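Local coordinates for translation initiation factor eIF-2B (Pyrococcus horikoshii, PDB 1VB5), which is a regulatory subunit of archaeal initiation factor 2B and probably takes part in exchanging GDP for GTP on initiation factor 2, at residues 19-24 / 60-65. Residues are numbered along the deposited sequence; the frame is centred on the assembly and turned at random.
Sequences KGASWL and PSMASL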
ATOM      1  N   LYS B  19       8.552 -15.642   8.133  1.00 44.53           N
ATOM      2  CA  LYS B  19       9.683 -16.099   7.331  1.00 47.96           C
ATOM      3  C   LYS B  19       9.173 -16.404   5.923  1.00 50.51           C
ATOM      4  O   LYS B  19       8.060 -16.911   5.755  1.00 54.71           O
ATOM      5  CB  LYS B  19      10.305 -17.347   7.961  1.00 47.24           C
ATOM      6  CG  LYS B  19      11.080 -17.072   9.242  1.00 51.46           C
ATOM      7  CD  LYS B  19      12.284 -16.175   8.970  1.00 56.49           C
ATOM      8  CE  LYS B  19      13.105 -15.923  10.233  1.00 61.76           C
ATOM      9  NZ  LYS B  19      14.286 -15.036   9.984  1.00 52.81           N
ATOM     10  N   GLY B  20       9.983 -16.097   4.912  1.00 46.15           N
ATOM     11  CA  GLY B  20       9.557 -16.320   3.541  1.00 49.72           C
ATOM     12  C   GLY B  20      10.067 -17.553   2.820  1.00 50.07           C
ATOM     13  O   GLY B  20      10.287 -18.602   3.425  1.00 53.20           O
ATOM     14  N   ALA B  21      10.244 -17.413   1.510  1.00 51.83           N
ATOM     15  CA  ALA B  21      10.715 -18.491   0.648  1.00 58.03           C
ATOM     16  C   ALA B  21      11.817 -19.339   1.287  1.00 58.49           C
ATOM     17  O   ALA B  21      11.601 -20.504   1.611  1.00 61.17           O
ATOM     18  CB  ALA B  21      11.204 -17.913  -0.677  1.00 58.97           C
ATOM     19  N   SER B  22      12.992 -18.746   1.462  1.00 57.22           N
ATOM     20  CA  SER B  22      14.132 -19.439   2.051  1.00 49.98           C
ATOM     21  C   SER B  22      13.751 -20.404   3.176  1.00 49.08           C
ATOM     22  O   SER B  22      14.035 -21.598   3.096  1.00 48.19           O
ATOM     23  CB  SER B  22      15.145 -18.418   2.571  1.00 47.91           C
ATOM     24  OG  SER B  22      16.213 -19.063   3.237  1.00 54.33           O
ATOM     25  N   TRP B  23      13.105 -19.891   4.221  1.00 47.49           N
ATOM     26  CA  TRP B  23      12.709 -20.726   5.350  1.00 42.84           C
ATOM     27  C   TRP B  23      11.863 -21.922   4.914  1.00 44.14           C
ATOM     28  O   TRP B  23      12.117 -23.054   5.335  1.00 41.27           O
ATOM     29  CB  TRP B  23      11.923 -19.908   6.375  1.00 39.32           C
ATOM     30  CG  TRP B  23      11.574 -20.684   7.618  1.00 39.12           C
ATOM     31  CD1 TRP B  23      12.374 -20.893   8.705  1.00 37.74           C
ATOM     32  CD2 TRP B  23      10.345 -21.373   7.885  1.00 35.43           C
ATOM     33  NE1 TRP B  23      11.719 -21.670   9.633  1.00 35.89           N
ATOM     34  CE2 TRP B  23      10.474 -21.978   9.156  1.00 35.89           C
ATOM     35  CE3 TRP B  23       9.147 -21.540   7.174  1.00 34.40           C
ATOM     36  CZ2 TRP B  23       9.448 -22.738   9.733  1.00 35.05           C
ATOM     37  CZ3 TRP B  23       8.127 -22.297   7.750  1.00 34.10           C
ATOM     38  CH2 TRP B  23       8.286 -22.885   9.018  1.00 31.02           C
ATOM     39  N   LEU B  24      10.853 -21.669   4.083  1.00 41.99           N
ATOM     40  CA  LEU B  24       9.984 -22.740   3.602  1.00 42.55           C
ATOM     41  C   LEU B  24      10.786 -23.797   2.872  1.00 42.97           C
ATOM     42  O   LEU B  24      10.534 -24.994   3.021  1.00 45.36           O
ATOM     43  CB  LEU B  24       8.910 -22.194   2.656  1.00 44.63           C
ATOM     44  CG  LEU B  24       7.701 -21.492   3.271  1.00 45.00           C
ATOM     45  CD1 LEU B  24       6.728 -21.141   2.157  1.00 50.12           C
ATOM     46  CD2 LEU B  24       7.025 -22.396   4.292  1.00 43.08           C
ATOM     47  N   PRO B  60       2.193 -22.382  -4.251  1.00 33.48           N
ATOM     48  CA  PRO B  60       2.490 -22.415  -5.686  1.00 33.12           C
ATOM     49  C   PRO B  60       3.147 -21.132  -6.203  1.00 33.03           C
ATOM     50  O   PRO B  60       3.535 -21.063  -7.368  1.00 31.71           O
ATOM     51  CB  PRO B  60       1.120 -22.658  -6.317  1.00 35.92           C
ATOM     52  CG  PRO B  60       0.392 -23.437  -5.259  1.00 37.49           C
ATOM     53  CD  PRO B  60       0.775 -22.694  -4.002  1.00 33.65           C
ATOM     54  N   SER B  61       3.266 -20.123  -5.340  1.00 27.17           N
ATOM     55  CA  SER B  61       3.886 -18.854  -5.729  1.00 31.84           C
ATOM     56  C   SER B  61       5.399 -18.856  -5.497  1.00 28.93           C
ATOM     57  O   SER B  61       6.096 -17.938  -5.924  1.00 25.64           O
ATOM     58  CB  SER B  61       3.265 -17.684  -4.949  1.00 32.74           C
ATOM     59  OG  SER B  61       1.901 -17.484  -5.289  1.00 31.45           O
ATOM     60  N   MET B  62       5.902 -19.879  -4.814  1.00 30.21           N
ATOM     61  CA  MET B  62       7.331 -19.962  -4.531  1.00 31.42           C
ATOM     62  C   MET B  62       8.035 -21.011  -5.382  1.00 30.70           C
ATOM     63  O   MET B  62       7.823 -22.215  -5.221  1.00 32.23           O
ATOM     64  CB  MET B  62       7.560 -20.249  -3.047  1.00 34.20           C
ATOM     65  CG  MET B  62       7.227 -19.069  -2.147  1.00 39.07           C
ATOM     66  SD  MET B  62       7.630 -19.378  -0.422  1.00 59.61           S
ATOM     67  CE  MET B  62       7.078 -17.843   0.347  1.00 57.53           C
ATOM     68  N   ALA B  63       8.880 -20.532  -6.286  1.00 23.06           N
ATOM     69  CA  ALA B  63       9.622 -21.399  -7.190  1.00 25.88           C
ATOM     70  C   ALA B  63      10.624 -22.290  -6.463  1.00 22.85           C
ATOM     71  O   ALA B  63      11.004 -23.339  -6.972  1.00 22.05           O
ATOM     72  CB  ALA B  63      10.346 -20.556  -8.233  1.00 17.83           C
ATOM     73  N   SER B  64      11.050 -21.871  -5.278  1.00 23.58           N
ATOM     74  CA  SER B  64      12.019 -22.645  -4.517  1.00 25.62           C
ATOM     75  C   SER B  64      11.459 -24.024  -4.189  1.00 29.69           C
ATOM     76  O   SER B  64      12.185 -25.018  -4.215  1.00 31.85           O
ATOM     77  CB  SER B  64      12.399 -21.911  -3.230  1.00 21.96           C
ATOM     78  OG  SER B  64      11.284 -21.787  -2.370  1.00 30.27           O
ATOM     79  N   LEU B  65      10.164 -24.085  -3.893  1.00 27.27           N
ATOM     80  CA  LEU B  65       9.534 -25.357  -3.571  1.00 24.63           C
ATOM     81  C   LEU B  65       9.483 -26.261  -4.798  1.00 26.24           C
ATOM     82  O   LEU B  65       9.732 -27.465  -4.704  1.00 29.17           O
ATOM     83  CB  LEU B  65       8.126 -25.123  -3.019  1.00 25.91           C
ATOM     84  CG  LEU B  65       8.094 -24.296  -1.732  1.00 26.96           C
ATOM     85  CD1 LEU B  65       6.655 -24.130  -1.259  1.00 25.90           C
ATOM     86  CD2 LEU B  65       8.931 -24.984  -0.663  1.00 25.53           C
TER
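M62 reaches across to the first turn of helix 21-38 and rests its thioether against A21 and L24. Its SD lies 3.3 Å from the L24 CD1 methyl and, on A21, 3.4 Å from CA and 3.9 Å from CB. The terminal methyl goes further, with CE 3.4 Å from A21 N and 3.9 Å from G20 C, against the start of the helix, where G20 occupies the N-cap position. Two torsions near 180° (chi2 -175°, chi3 -178°) keep the chain straight beyond CG, which lets it reach the helix start; the L24 side chain crosses it at about a right angle. An alanine in place of M62 would probably leave L24 CD1 and the A21 backbone facing a gap where the thioether had been. The contact joins the starts of two helices, 21-38 and 63-71, in the helical N-terminal part of this Initiation factor 2 subunit family protein, with helix 41-58 between them in sequence. One turn further on, L65 CD2 comes within 4.0 Å of L24 O, a van der Waals approach. No hydrogen bond links the segments, and 239 Å² is buried between them. Outward, L24 also packs on M13 of helix 4-14, and L65 on V55 and V58 of helix 41-58. S61 OG hydrogen-bonds to M233 O and M235 N, tying the approach to M62 to a loop far along the sequence.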